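Long-range contact in putative succinylglutamate desuccinylase / aspartoacylase (Shewanella amazonensis, PDB 3FMC), which is probably a zinc-dependent hydrolase of the succinylglutamate desuccinylase / aspartoacylase family, thought to act on ester bonds: residues Pro277-Asn289 against Thr356-Leu368. Sequence-based numbering, arbitrary orientation.
Sequences PKPMKRYGCFLKN and TELYKVMTKVFEL
Gly284 and Phe366 form the hydrogen-bonded pair of a short antiparallel bridge that lays the C-terminal strand 366-367 along strand 283-286, whose other edge pairs in parallel with strand 198-202. Gly284 N to Phe366 O (2.8 Å) and Phe366 N to Gly284 O (3.0 Å) close the pair, and Leu368 N continues it to Arg282 O at 2.7 Å. A chi1 of 56° swings the Phe366 ring back across the Gly284 carbonyl, whose O sits over one face toward the rim. Its CZ meets Phe286 CE2 at 3.9 Å, the two ring planes 35° apart. Leu368 lays CG and both methyls over the backbone of Tyr283 and Gly284, while its terminal carboxylate forms a salt bridge with Arg188. Toward the outside, Glu367 OE2 lies 3.0 Å from Lys281 CD but 4.9 Å from Lys281 NZ, so the opposite charges are near without touching; water 1 joins that carboxylate to Arg282 N. Regular pairing stops after Gly284-Phe366, and Asn289 O, ending the 3-10 segment, then accepts from both Thr363 OG1 (2.6 Å), in the carbonyl plane on a lone pair, and Thr363 N (3.0 Å). Water 2 accepts from Phe286 N and Asn289 ND2 and donates to Lys364 O. Cys285 SG packs on Met362 CB beside Leu200, which both side chains touch. The chain end thus returns as a short antiparallel strand on 283-286, consistent with the family's zinc-exopeptidase-like fold.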
loop_
_atom_site.group_PDB
_atom_site.type_symbol
_atom_site.label_atom_id
_atom_site.label_comp_id
_atom_site.label_asym_id
_atom_site.label_seq_id
_atom_site.Cartn_x
_atom_site.Cartn_y
_atom_site.Cartn_z
ATOM N N PRO C 277 -14.248 -26.161 -32.732
ATOM C CA PRO C 277 -13.197 -25.198 -32.388
ATOM C C PRO C 277 -12.914 -24.190 -33.476
ATOM O O PRO C 277 -13.005 -24.516 -34.693
ATOM C CB PRO C 277 -11.956 -26.084 -32.203
ATOM C CG PRO C 277 -12.477 -27.399 -31.906
ATOM C CD PRO C 277 -13.718 -27.524 -32.757
ATOM N N LYS C 278 -12.597 -22.972 -33.037
ATOM C CA LYS C 278 -12.209 -21.907 -33.942
ATOM C C LYS C 278 -10.930 -22.339 -34.632
ATOM O O LYS C 278 -10.015 -22.841 -33.977
ATOM C CB LYS C 278 -11.964 -20.633 -33.182
ATOM C CG LYS C 278 -11.563 -19.459 -34.043
ATOM C CD LYS C 278 -11.334 -18.249 -33.163
ATOM C CE LYS C 278 -10.888 -17.025 -33.968
ATOM N NZ LYS C 278 -10.358 -16.017 -33.024
ATOM N N PRO C 279 -10.870 -22.209 -35.978
ATOM C CA PRO C 279 -9.610 -22.600 -36.605
ATOM C C PRO C 279 -8.548 -21.474 -36.332
ATOM O O PRO C 279 -8.839 -20.264 -36.421
ATOM C CB PRO C 279 -9.986 -22.782 -38.090
ATOM C CG PRO C 279 -11.188 -21.977 -38.280
ATOM C CD PRO C 279 -11.861 -21.732 -36.964
HETATM N N MSE C 280 -7.376 -21.913 -35.872
HETATM C CA MSE C 280 -6.254 -21.026 -35.514
HETATM C C MSE C 280 -5.079 -21.918 -35.182
HETATM O O MSE C 280 -5.255 -23.096 -34.861
HETATM C CB MSE C 280 -6.595 -20.113 -34.327
HETATM C CG MSE C 280 -7.008 -20.856 -33.074
HETATM SE SE MSE C 280 -7.508 -19.655 -31.697
HETATM C CE MSE C 280 -5.773 -19.190 -31.137
ATOM N N LYS C 281 -3.863 -21.382 -35.293
ATOM C CA LYS C 281 -2.664 -22.170 -34.936
ATOM C C LYS C 281 -2.596 -22.155 -33.417
ATOM O O LYS C 281 -2.929 -21.138 -32.795
ATOM C CB LYS C 281 -1.380 -21.562 -35.496
ATOM C CG LYS C 281 -1.216 -21.684 -36.996
ATOM C CD LYS C 281 -0.665 -23.034 -37.396
ATOM C CE LYS C 281 -0.153 -22.982 -38.825
ATOM N NZ LYS C 281 -1.143 -22.309 -39.726
ATOM N N ARG C 282 -2.236 -23.302 -32.861
ATOM C CA ARG C 282 -2.163 -23.478 -31.421
ATOM C C ARG C 282 -0.827 -24.020 -31.063
ATOM O O ARG C 282 -0.418 -25.111 -31.524
ATOM C CB ARG C 282 -3.278 -24.396 -30.929
ATOM C CG ARG C 282 -4.647 -23.720 -30.991
ATOM C CD ARG C 282 -5.761 -24.722 -30.591
ATOM N NE ARG C 282 -7.061 -24.060 -30.544
ATOM C CZ ARG C 282 -7.909 -23.996 -31.582
ATOM N NH1 ARG C 282 -7.593 -24.557 -32.734
ATOM N NH2 ARG C 282 -9.058 -23.345 -31.475
ATOM N N TYR C 283 -0.150 -23.295 -30.163
ATOM C CA TYR C 283 1.188 -23.674 -29.768
ATOM C C TYR C 283 1.266 -24.003 -28.299
ATOM O O TYR C 283 0.409 -23.587 -27.524
ATOM C CB TYR C 283 2.166 -22.537 -30.058
ATOM C CG TYR C 283 2.206 -22.187 -31.522
ATOM C CD1 TYR C 283 3.028 -22.883 -32.412
ATOM C CD2 TYR C 283 1.415 -21.197 -32.008
ATOM C CE1 TYR C 283 3.036 -22.560 -33.765
ATOM C CE2 TYR C 283 1.426 -20.872 -33.335
ATOM C CZ TYR C 283 2.239 -21.547 -34.195
ATOM O OH TYR C 283 2.149 -21.195 -35.526
ATOM N N GLY C 284 2.300 -24.749 -27.921
ATOM C CA GLY C 284 2.513 -25.110 -26.524
ATOM C C GLY C 284 3.971 -25.193 -26.157
ATOM O O GLY C 284 4.854 -25.029 -27.008
ATOM N N CYS C 285 4.211 -25.314 -24.856
ATOM C CA CYS C 285 5.535 -25.605 -24.339
ATOM C C CYS C 285 5.333 -26.246 -22.981
ATOM O O CYS C 285 4.272 -26.067 -22.359
ATOM C CB CYS C 285 6.464 -24.400 -24.332
ATOM S SG CYS C 285 6.467 -23.370 -22.892
ATOM N N PHE C 286 6.285 -27.062 -22.552
ATOM C CA PHE C 286 6.221 -27.648 -21.247
ATOM C C PHE C 286 6.591 -26.541 -20.246
ATOM O O PHE C 286 7.442 -25.696 -20.530
ATOM C CB PHE C 286 7.141 -28.852 -21.125
ATOM C CG PHE C 286 6.640 -30.015 -21.906
ATOM C CD1 PHE C 286 5.677 -30.827 -21.376
ATOM C CD2 PHE C 286 7.049 -30.230 -23.208
ATOM C CE1 PHE C 286 5.168 -31.882 -22.097
ATOM C CE2 PHE C 286 6.541 -31.292 -23.923
ATOM C CZ PHE C 286 5.597 -32.114 -23.353
ATOM N N LEU C 287 5.982 -26.603 -19.073
ATOM C CA LEU C 287 6.098 -25.551 -18.065
ATOM C C LEU C 287 7.530 -25.193 -17.712
ATOM O O LEU C 287 7.829 -24.007 -17.485
ATOM C CB LEU C 287 5.347 -25.948 -16.815
ATOM C CG LEU C 287 5.318 -24.935 -15.669
ATOM C CD1 LEU C 287 4.561 -23.652 -16.064
ATOM C CD2 LEU C 287 4.735 -25.634 -14.417
ATOM N N LYS C 288 8.402 -26.190 -17.671
ATOM C CA LYS C 288 9.834 -25.961 -17.349
ATOM C C LYS C 288 10.524 -25.004 -18.340
ATOM O O LYS C 288 11.551 -24.387 -18.023
ATOM C CB LYS C 288 10.605 -27.284 -17.273
ATOM C CG LYS C 288 10.843 -27.928 -18.627
ATOM C CD LYS C 288 11.616 -29.243 -18.553
ATOM C CE LYS C 288 11.732 -29.815 -19.992
ATOM N NZ LYS C 288 12.267 -31.212 -20.088
ATOM N N ASN C 289 9.967 -24.879 -19.547
ATOM C CA ASN C 289 10.518 -23.990 -20.564
ATOM C C ASN C 289 9.903 -22.572 -20.610
ATOM O O ASN C 289 10.202 -21.773 -21.490
ATOM C CB ASN C 289 10.428 -24.705 -21.910
ATOM C CG ASN C 289 11.325 -25.910 -21.968
ATOM O OD1 ASN C 289 12.404 -25.894 -21.376
ATOM N ND2 ASN C 289 10.889 -26.970 -22.647
ATOM N N THR C 356 13.272 -6.513 -11.168
ATOM C CA THR C 356 11.841 -6.526 -11.400
ATOM C C THR C 356 11.564 -7.460 -12.573
ATOM O O THR C 356 12.328 -7.476 -13.545
ATOM C CB THR C 356 11.254 -5.132 -11.656
ATOM O OG1 THR C 356 11.629 -4.268 -10.590
ATOM C CG2 THR C 356 9.701 -5.248 -11.734
ATOM N N GLU C 357 10.519 -8.283 -12.469
ATOM C CA GLU C 357 10.235 -9.238 -13.545
ATOM C C GLU C 357 9.659 -8.475 -14.736
ATOM O O GLU C 357 8.552 -7.939 -14.683
ATOM C CB GLU C 357 9.291 -10.309 -13.076
ATOM C CG GLU C 357 9.000 -11.414 -14.123
ATOM C CD GLU C 357 7.810 -12.263 -13.723
ATOM O OE1 GLU C 357 7.899 -13.107 -12.797
ATOM O OE2 GLU C 357 6.773 -12.083 -14.359
ATOM N N LEU C 358 10.426 -8.429 -15.808
ATOM C CA LEU C 358 10.029 -7.698 -17.016
ATOM C C LEU C 358 9.082 -8.490 -17.916
ATOM O O LEU C 358 8.070 -7.949 -18.338
ATOM C CB LEU C 358 11.245 -7.229 -17.830
ATOM C CG LEU C 358 11.953 -5.959 -17.400
ATOM C CD1 LEU C 358 13.288 -5.848 -18.177
ATOM C CD2 LEU C 358 11.053 -4.710 -17.619
ATOM N N TYR C 359 9.403 -9.737 -18.205
ATOM C CA TYR C 359 8.567 -10.579 -19.047
ATOM C C TYR C 359 8.573 -12.012 -18.595
ATOM O O TYR C 359 9.475 -12.419 -17.887
ATOM C CB TYR C 359 9.135 -10.622 -20.496
ATOM C CG TYR C 359 8.835 -9.461 -21.455
ATOM C CD1 TYR C 359 9.557 -8.278 -21.408
ATOM C CD2 TYR C 359 7.893 -9.597 -22.473
ATOM C CE1 TYR C 359 9.327 -7.237 -22.275
ATOM C CE2 TYR C 359 7.673 -8.589 -23.374
ATOM C CZ TYR C 359 8.390 -7.407 -23.289
ATOM O OH TYR C 359 8.168 -6.375 -24.163
ATOM N N LYS C 360 7.513 -12.742 -18.958
ATOM C CA LYS C 360 7.514 -14.207 -18.954
ATOM C C LYS C 360 7.451 -14.630 -20.447
ATOM O O LYS C 360 6.665 -14.079 -21.240
ATOM C CB LYS C 360 6.425 -14.818 -18.117
ATOM C CG LYS C 360 6.646 -14.607 -16.619
ATOM C CD LYS C 360 5.586 -15.390 -15.874
ATOM C CE LYS C 360 5.638 -15.155 -14.460
ATOM N NZ LYS C 360 4.696 -16.140 -13.865
ATOM N N VAL C 361 8.326 -15.568 -20.795
ATOM C CA VAL C 361 8.544 -15.997 -22.161
ATOM C C VAL C 361 8.498 -17.504 -22.326
ATOM O O VAL C 361 9.178 -18.231 -21.612
ATOM C CB VAL C 361 9.956 -15.491 -22.628
ATOM C CG1 VAL C 361 10.229 -15.878 -24.094
ATOM C CG2 VAL C 361 10.057 -13.992 -22.420
HETATM N N MSE C 362 7.650 -18.007 -23.246
HETATM C CA MSE C 362 7.673 -19.438 -23.546
HETATM C C MSE C 362 8.821 -19.682 -24.510
HETATM O O MSE C 362 8.978 -18.939 -25.493
HETATM C CB MSE C 362 6.366 -19.895 -24.228
HETATM C CG MSE C 362 5.208 -19.747 -23.333
HETATM SE SE MSE C 362 3.595 -20.528 -24.157
HETATM C CE MSE C 362 2.298 -20.038 -22.802
ATOM N N THR C 363 9.648 -20.653 -24.184
ATOM C CA THR C 363 10.749 -21.055 -25.015
ATOM C C THR C 363 10.504 -22.531 -25.422
ATOM O O THR C 363 9.654 -23.253 -24.832
ATOM C CB THR C 363 12.105 -20.938 -24.275
ATOM O OG1 THR C 363 12.165 -21.895 -23.208
ATOM C CG2 THR C 363 12.290 -19.510 -23.749
ATOM N N LYS C 364 11.258 -22.979 -26.431
ATOM C CA LYS C 364 11.142 -24.385 -26.915
ATOM C C LYS C 364 9.657 -24.690 -27.243
ATOM O O LYS C 364 9.106 -25.754 -26.927
ATOM C CB LYS C 364 11.746 -25.348 -25.919
ATOM C CG LYS C 364 13.263 -25.050 -25.693
ATOM C CD LYS C 364 13.768 -25.838 -24.507
ATOM C CE LYS C 364 15.293 -25.784 -24.361
ATOM N NZ LYS C 364 15.773 -24.446 -24.724
ATOM N N VAL C 365 9.068 -23.746 -27.946
ATOM C CA VAL C 365 7.665 -23.795 -28.329
ATOM C C VAL C 365 7.444 -24.692 -29.540
ATOM O O VAL C 365 8.271 -24.735 -30.459
ATOM C CB VAL C 365 7.157 -22.369 -28.606
ATOM C CG1 VAL C 365 5.748 -22.394 -29.190
ATOM C CG2 VAL C 365 7.232 -21.511 -27.296
ATOM N N PHE C 366 6.334 -25.422 -29.544
ATOM C CA PHE C 366 5.999 -26.244 -30.688
ATOM C C PHE C 366 4.530 -26.177 -30.981
ATOM O O PHE C 366 3.730 -25.814 -30.122
ATOM C CB PHE C 366 6.408 -27.668 -30.408
ATOM C CG PHE C 366 5.816 -28.219 -29.190
ATOM C CD1 PHE C 366 4.633 -28.975 -29.245
ATOM C CD2 PHE C 366 6.467 -28.086 -27.950
ATOM C CE1 PHE C 366 4.110 -29.546 -28.066
ATOM C CE2 PHE C 366 5.922 -28.647 -26.763
ATOM C CZ PHE C 366 4.747 -29.381 -26.845
ATOM N N GLU C 367 4.157 -26.501 -32.214
ATOM C CA GLU C 367 2.743 -26.499 -32.581
ATOM C C GLU C 367 2.068 -27.722 -31.942
ATOM O O GLU C 367 2.605 -28.845 -31.937
ATOM C CB GLU C 367 2.551 -26.460 -34.101
ATOM C CG GLU C 367 1.096 -26.464 -34.492
ATOM C CD GLU C 367 0.893 -26.138 -35.962
ATOM O OE1 GLU C 367 1.889 -26.193 -36.730
ATOM O OE2 GLU C 367 -0.246 -25.790 -36.323
ATOM N N LEU C 368 0.914 -27.499 -31.334
ATOM C CA LEU C 368 0.231 -28.604 -30.656
ATOM C C LEU C 368 -0.481 -29.439 -31.703
ATOM O O LEU C 368 -0.947 -28.893 -32.689
ATOM C CB LEU C 368 -0.771 -28.103 -29.606
ATOM C CG LEU C 368 -0.170 -27.484 -28.325
ATOM C CD1 LEU C 368 -1.331 -26.961 -27.494
ATOM C CD2 LEU C 368 0.713 -28.441 -27.538
ATOM O OXT LEU C 368 -0.606 -30.642 -31.552
HETATM O O HOH W 1 -2.083 -26.131 -34.121
HETATM O O HOH W 2 8.531 -27.132 -24.548
#